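Local coordinates for protein exoenzyme S (Pseudomonas aeruginosa, PDB 6GN8) that probably acts as a secreted toxin that ADP-ribosylates target proteins, this chain being its transferase part, while the whole toxin probably also activates GTPases, at residues D180-L185 against V197-A202; V106-G111 against I173-E178. The protein carries 2 engineered substitutions. All blocks are in the same frame, centred on the assembly; numbering follows the deposited sequence.

Contact 1 of 2, residues D180-L185 against V197-A202; sequences DMRVLL and VLEEAA
A first torsion of -67° sets CG of L184 opposite its own carbonyl carbon and turns the leucine across E199. E199 in turn carries CG on the far side from its backbone N (chi1 167°) and runs on extended. The two meet along their aliphatic parts, L184 CG and CD1 on E199 CB, with L184 CD1 3.8 Å from E199 CB. L184 CD2 lies against the carboxylate, 3.7 Å from E199 OE1. L184 also crosses V197 obliquely, CB to CG1. A branched leucine serves well here, touching both a valine methyl and the carbon stem of a glutamate.

Water 2 mediates between E199 and R182. It sits at the edge of the guanidinium, in its plane, accepting from R182 NE at 2.7 Å and approaching E199 OE1 at 3.0 Å; the charged groups themselves stay beyond salt-bridge range. R182 NH2 is bonded to G124 O, while E199 OE2 reaches the chain of another protein, where a basic side chain forms a salt bridge with it and an aromatic one a hydrogen bond.

The backbones belong to a beta hairpin, strands 180-188 and 194-200 running antiparallel. R182 and E199 form a hydrogen-bonded pair, with R182 N to E199 O at 2.8 Å and the return bond from E199 N. Near the turn, L184 and L185 both face V197, a classic beta bulge: V197 O takes the N-H of L184, and V197 N gives its own to L185 O.

On the face that carries M181, V183, L198 and E200, V183 CG2 packs on L198 CD2 at 3.8 Å; M181 SD lies over the backbone, 3.6 Å from E200 N. At the open end of the hairpin D180 O is gripped twice, by A201 N and by water 1, which also takes the N-H of A202.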
loop_
_atom_site.group_PDB
_atom_site.type_symbol
_atom_site.label_atom_id
_atom_site.label_comp_id
_atom_site.label_asym_id
_atom_site.label_seq_id
_atom_site.Cartn_x
_atom_site.Cartn_y
_atom_site.Cartn_z
ATOM N N ASP C 180 -21.683 16.719 2.114
ATOM C CA ASP C 180 -20.271 16.721 1.810
ATOM C C ASP C 180 -19.974 15.613 0.822
ATOM O O ASP C 180 -20.264 14.432 1.056
ATOM C CB ASP C 180 -19.439 16.564 3.105
ATOM C CG ASP C 180 -19.236 17.819 3.932
ATOM O OD1 ASP C 180 -19.246 18.927 3.349
ATOM O OD2 ASP C 180 -19.023 17.691 5.155
ATOM N N MET C 181 -19.425 16.028 -0.305
ATOM C CA MET C 181 -19.008 15.189 -1.421
ATOM C C MET C 181 -17.499 15.379 -1.714
ATOM O O MET C 181 -16.997 16.516 -1.719
ATOM C CB MET C 181 -19.824 15.531 -2.675
ATOM C CG MET C 181 -21.316 15.248 -2.549
ATOM S SD MET C 181 -21.683 13.499 -2.790
ATOM C CE MET C 181 -23.454 13.584 -2.945
ATOM N N ARG C 182 -16.791 14.267 -1.923
ATOM C CA ARG C 182 -15.406 14.231 -2.358
ATOM C C ARG C 182 -15.349 14.171 -3.861
ATOM O O ARG C 182 -16.026 13.340 -4.485
ATOM C CB ARG C 182 -14.668 13.027 -1.792
ATOM C CG ARG C 182 -13.139 13.155 -1.949
ATOM C CD ARG C 182 -12.397 12.032 -1.251
ATOM N NE ARG C 182 -12.844 11.858 0.133
ATOM C CZ ARG C 182 -12.341 12.504 1.181
ATOM N NH1 ARG C 182 -12.828 12.287 2.396
ATOM N NH2 ARG C 182 -11.357 13.385 1.020
ATOM N N VAL C 183 -14.536 15.054 -4.452
ATOM C CA VAL C 183 -14.331 15.057 -5.885
ATOM C C VAL C 183 -13.281 13.969 -6.190
ATOM O O VAL C 183 -12.112 14.183 -5.936
ATOM C CB VAL C 183 -13.917 16.452 -6.404
ATOM C CG1 VAL C 183 -13.658 16.419 -7.922
ATOM C CG2 VAL C 183 -14.982 17.481 -6.064
ATOM N N LEU C 184 -13.703 12.804 -6.697
ATOM C CA LEU C 184 -12.797 11.705 -7.036
ATOM C C LEU C 184 -12.043 11.966 -8.348
ATOM O O LEU C 184 -10.965 11.423 -8.567
ATOM C CB LEU C 184 -13.591 10.386 -7.149
ATOM C CG LEU C 184 -14.220 9.815 -5.850
ATOM C CD1 LEU C 184 -14.655 8.414 -6.058
ATOM C CD2 LEU C 184 -13.250 9.879 -4.663
ATOM N N LEU C 185 -12.651 12.732 -9.248
ATOM C CA LEU C 185 -12.124 13.066 -10.570
ATOM C C LEU C 185 -12.876 14.248 -11.104
ATOM O O LEU C 185 -14.117 14.289 -11.020
ATOM C CB LEU C 185 -12.264 11.863 -11.529
ATOM C CG LEU C 185 -11.724 12.018 -12.955
ATOM C CD1 LEU C 185 -10.207 11.842 -13.010
ATOM C CD2 LEU C 185 -12.414 11.056 -13.908
ATOM N N VAL C 197 -16.643 12.930 -11.043
ATOM C CA VAL C 197 -17.032 11.776 -10.251
ATOM C C VAL C 197 -17.058 12.245 -8.798
ATOM O O VAL C 197 -16.053 12.757 -8.294
ATOM C CB VAL C 197 -16.163 10.513 -10.488
ATOM C CG1 VAL C 197 -16.625 9.347 -9.614
ATOM C CG2 VAL C 197 -16.179 10.118 -11.961
ATOM N N LEU C 198 -18.239 12.171 -8.165
ATOM C CA LEU C 198 -18.390 12.596 -6.772
ATOM C C LEU C 198 -18.722 11.422 -5.909
ATOM O O LEU C 198 -19.440 10.508 -6.327
ATOM C CB LEU C 198 -19.496 13.653 -6.597
ATOM C CG LEU C 198 -19.414 14.962 -7.357
ATOM C CD1 LEU C 198 -20.754 15.708 -7.261
ATOM C CD2 LEU C 198 -18.322 15.851 -6.793
ATOM N N GLU C 199 -18.274 11.471 -4.675
ATOM C CA GLU C 199 -18.598 10.420 -3.737
ATOM C C GLU C 199 -19.004 11.045 -2.395
ATOM O O GLU C 199 -18.388 12.021 -1.973
ATOM C CB GLU C 199 -17.403 9.466 -3.598
ATOM C CG GLU C 199 -17.491 8.501 -2.440
ATOM C CD GLU C 199 -16.164 7.861 -2.089
ATOM O OE1 GLU C 199 -15.195 8.595 -1.792
ATOM O OE2 GLU C 199 -16.098 6.614 -2.108
ATOM N N GLU C 200 -20.050 10.500 -1.744
ATOM C CA GLU C 200 -20.487 10.935 -0.417
ATOM C C GLU C 200 -19.312 10.729 0.532
ATOM O O GLU C 200 -18.868 9.590 0.690
ATOM C CB GLU C 200 -21.714 10.115 0.018
ATOM C CG GLU C 200 -22.510 10.713 1.151
ATOM C CD GLU C 200 -23.567 9.774 1.687
ATOM O OE1 GLU C 200 -23.789 9.774 2.920
ATOM O OE2 GLU C 200 -24.155 9.016 0.882
ATOM N N ALA C 201 -18.753 11.832 1.090
ATOM C CA ALA C 201 -17.579 11.792 1.984
ATOM C C ALA C 201 -17.733 10.747 3.112
ATOM O O ALA C 201 -16.807 9.963 3.360
ATOM C CB ALA C 201 -17.314 13.165 2.573
ATOM N N ALA C 202 -18.946 10.674 3.703
ATOM C CA ALA C 202 -19.340 9.758 4.786
ATOM C C ALA C 202 -19.226 8.248 4.413
ATOM O O ALA C 202 -19.436 7.403 5.297
ATOM C CB ALA C 202 -20.767 10.071 5.223
HETATM O O HOH W 1 -21.091 12.879 3.382
HETATM O O HOH W 2 -14.734 10.037 0.782
#

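Contact 2 of 2, residues V106-G111 against I173-E178; sequences VKTFRG and ILYNKE
V106 and I173 reach toward each other tip to tip, CG2 of the valine 3.9 Å from CD1 of the isoleucine. T108 joins from the same strand as V106: its CG2 lies 3.8 Å from I173 CD1, the two side chains crossing at about a right angle. I173 suits the place because its long branch carries one methyl to both neighbours. Y175 comes in beside it, with OH 3.7 Å from V106 CG1 and the edge of the ring near T108 OG1.

The threonine has one apolar and one polar branch, and the interface uses both. With chi1 at 61°, OG1 stands between the backbone N and the carbonyl carbon, while CG2 is left to meet I173. Water 3 then ties the polar atoms together: it donates to V106 O at 2.9 Å and is hydrogen-bonded to T108 OG1 at 2.7 Å and to Y175 OH at 2.6 Å. The phenol thus has a polar partner in a largely apolar setting, and the two strands are joined through the water.

In the next shell, T135 OG1 bonds both to T108 OG1 and to I173 O. T135, on strand 133-136, also pairs by its backbone with I173. L133 and T135 touch the side chain of Y175.

Strand 106-112 is an outermost strand, within this chain, of the mixed sheet, hydrogen-bonded to 149-155, whereas 172-175 lies in the middle of the three-stranded sheet. Their segments cross at 84° with 8.9 Å between axes, consistent with the two roughly perpendicular sheets at the core of the ADP-ribosyltransferase fold. K107, whose side chain starts out away from 173-178, bonds through NZ to the backbone of the chain of another protein, and L174 packs against helix 54-77 through Y63 and T64.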
loop_
_atom_site.group_PDB
_atom_site.type_symbol
_atom_site.label_atom_id
_atom_site.label_comp_id
_atom_site.label_asym_id
_atom_site.label_seq_id
_atom_site.Cartn_x
_atom_site.Cartn_y
_atom_site.Cartn_z
ATOM N N VAL C 106 -25.171 3.456 -4.368
ATOM C CA VAL C 106 -25.945 3.641 -5.568
ATOM C C VAL C 106 -25.214 4.670 -6.485
ATOM O O VAL C 106 -24.641 5.657 -6.014
ATOM C CB VAL C 106 -27.449 3.957 -5.282
ATOM C CG1 VAL C 106 -27.657 5.337 -4.690
ATOM C CG2 VAL C 106 -28.308 3.772 -6.529
ATOM N N LYS C 107 -25.200 4.367 -7.803
ATOM C CA LYS C 107 -24.631 5.210 -8.829
ATOM C C LYS C 107 -25.750 6.025 -9.480
ATOM O O LYS C 107 -26.700 5.448 -10.043
ATOM C CB LYS C 107 -23.876 4.374 -9.858
ATOM C CG LYS C 107 -23.326 5.171 -11.063
ATOM C CD LYS C 107 -22.548 4.264 -12.048
ATOM C CE LYS C 107 -23.411 3.177 -12.646
ATOM N NZ LYS C 107 -22.647 2.274 -13.542
ATOM N N THR C 108 -25.618 7.365 -9.430
ATOM C CA THR C 108 -26.606 8.280 -10.032
ATOM C C THR C 108 -25.889 9.338 -10.852
ATOM O O THR C 108 -24.670 9.484 -10.761
ATOM C CB THR C 108 -27.535 8.899 -8.983
ATOM O OG1 THR C 108 -26.764 9.659 -8.049
ATOM C CG2 THR C 108 -28.425 7.866 -8.269
ATOM N N PHE C 109 -26.643 10.050 -11.680
ATOM C CA PHE C 109 -26.093 10.995 -12.642
ATOM C C PHE C 109 -26.730 12.337 -12.504
ATOM O O PHE C 109 -27.865 12.461 -12.028
ATOM C CB PHE C 109 -26.273 10.441 -14.071
ATOM C CG PHE C 109 -25.969 8.951 -14.140
ATOM C CD1 PHE C 109 -24.655 8.491 -14.126
ATOM C CD2 PHE C 109 -26.999 8.009 -14.076
ATOM C CE1 PHE C 109 -24.382 7.127 -14.105
ATOM C CE2 PHE C 109 -26.717 6.645 -14.057
ATOM C CZ PHE C 109 -25.415 6.216 -14.093
ATOM N N ARG C 110 -25.984 13.364 -12.902
ATOM C CA ARG C 110 -26.469 14.731 -12.781
ATOM C C ARG C 110 -25.824 15.635 -13.841
ATOM O O ARG C 110 -24.616 15.642 -13.990
ATOM C CB ARG C 110 -26.168 15.229 -11.360
ATOM C CG ARG C 110 -26.502 16.667 -11.104
ATOM C CD ARG C 110 -26.001 17.067 -9.746
ATOM N NE ARG C 110 -25.979 18.521 -9.648
ATOM C CZ ARG C 110 -27.005 19.261 -9.259
ATOM N NH1 ARG C 110 -28.146 18.689 -8.897
ATOM N NH2 ARG C 110 -26.901 20.580 -9.227
ATOM N N GLY C 111 -26.648 16.374 -14.560
ATOM C CA GLY C 111 -26.210 17.335 -15.560
ATOM C C GLY C 111 -26.723 18.731 -15.239
ATOM O O GLY C 111 -27.837 18.877 -14.723
ATOM N N ILE C 173 -32.906 10.398 -7.258
ATOM C CA ILE C 173 -32.354 10.101 -5.952
ATOM C C ILE C 173 -31.824 11.431 -5.441
ATOM O O ILE C 173 -30.998 12.063 -6.102
ATOM C CB ILE C 173 -31.343 8.934 -5.912
ATOM C CG1 ILE C 173 -32.099 7.605 -6.189
ATOM C CG2 ILE C 173 -30.627 8.888 -4.533
ATOM C CD1 ILE C 173 -31.291 6.331 -6.233
ATOM N N LEU C 174 -32.426 11.918 -4.343
ATOM C CA LEU C 174 -32.061 13.195 -3.739
ATOM C C LEU C 174 -31.089 13.038 -2.580
ATOM O O LEU C 174 -31.298 12.213 -1.695
ATOM C CB LEU C 174 -33.303 13.960 -3.249
ATOM C CG LEU C 174 -34.504 14.036 -4.174
ATOM C CD1 LEU C 174 -35.623 14.803 -3.507
ATOM C CD2 LEU C 174 -34.150 14.639 -5.553
ATOM N N TYR C 175 -30.042 13.863 -2.578
ATOM C CA TYR C 175 -29.077 13.951 -1.466
ATOM C C TYR C 175 -29.413 15.226 -0.699
ATOM O O TYR C 175 -29.874 16.206 -1.299
ATOM C CB TYR C 175 -27.602 13.902 -1.944
ATOM C CG TYR C 175 -27.208 12.499 -2.358
ATOM C CD1 TYR C 175 -26.742 11.581 -1.421
ATOM C CD2 TYR C 175 -27.380 12.065 -3.676
ATOM C CE1 TYR C 175 -26.444 10.265 -1.781
ATOM C CE2 TYR C 175 -27.070 10.757 -4.049
ATOM C CZ TYR C 175 -26.607 9.860 -3.096
ATOM O OH TYR C 175 -26.367 8.557 -3.419
ATOM N N ASN C 176 -29.242 15.173 0.628
ATOM C CA ASN C 176 -29.537 16.226 1.594
ATOM C C ASN C 176 -28.794 17.535 1.283
ATOM O O ASN C 176 -27.712 17.509 0.699
ATOM C CB ASN C 176 -29.150 15.723 3.001
ATOM C CG ASN C 176 -29.981 16.243 4.145
ATOM O OD1 ASN C 176 -29.911 15.728 5.249
ATOM N ND2 ASN C 176 -30.796 17.243 3.922
ATOM N N LYS C 177 -29.370 18.679 1.667
ATOM C CA LYS C 177 -28.692 19.951 1.434
ATOM C C LYS C 177 -27.416 19.958 2.298
ATOM O O LYS C 177 -27.435 19.399 3.392
ATOM C CB LYS C 177 -29.624 21.151 1.720
ATOM C CG LYS C 177 -30.054 21.290 3.156
ATOM C CD LYS C 177 -30.742 22.614 3.424
ATOM C CE LYS C 177 -31.078 22.802 4.896
ATOM N NZ LYS C 177 -32.192 21.919 5.351
ATOM N N GLU C 178 -26.306 20.504 1.774
ATOM C CA GLU C 178 -24.997 20.583 2.455
ATOM C C GLU C 178 -24.341 19.190 2.652
ATOM O O GLU C 178 -23.525 19.012 3.567
ATOM C CB GLU C 178 -25.090 21.349 3.795
ATOM C CG GLU C 178 -25.432 22.823 3.616
ATOM C CD GLU C 178 -25.620 23.605 4.899
ATOM O OE1 GLU C 178 -26.696 24.225 5.056
ATOM O OE2 GLU C 178 -24.701 23.600 5.750
HETATM O O HOH W 3 -25.719 8.308 -5.968
#

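How the contacts relate
Contacts 1 and 2 lie in series along the chain, their centres about 11 Å apart, and only a short link separates strand 172-175 from strand 180-188. Y175 is where the two contacts touch: Y175 CG lies 4.0 Å from M181 CE, and Y175 CE1 3.7 Å from E200 OE2. Contact 1 is pairing within the mixed sheet, and contact 2 lays an outermost strand of that sheet, within this chain, against the smaller one. Strand 149-155 lies between 106-112 and 194-200, so the mixed sheet contains both strands of contact 1 and one strand of contact 2. Contact 1 touches the chain of another protein through L184, L185, V197 and E199; segment 106-111 also reaches it, through K107 and F109.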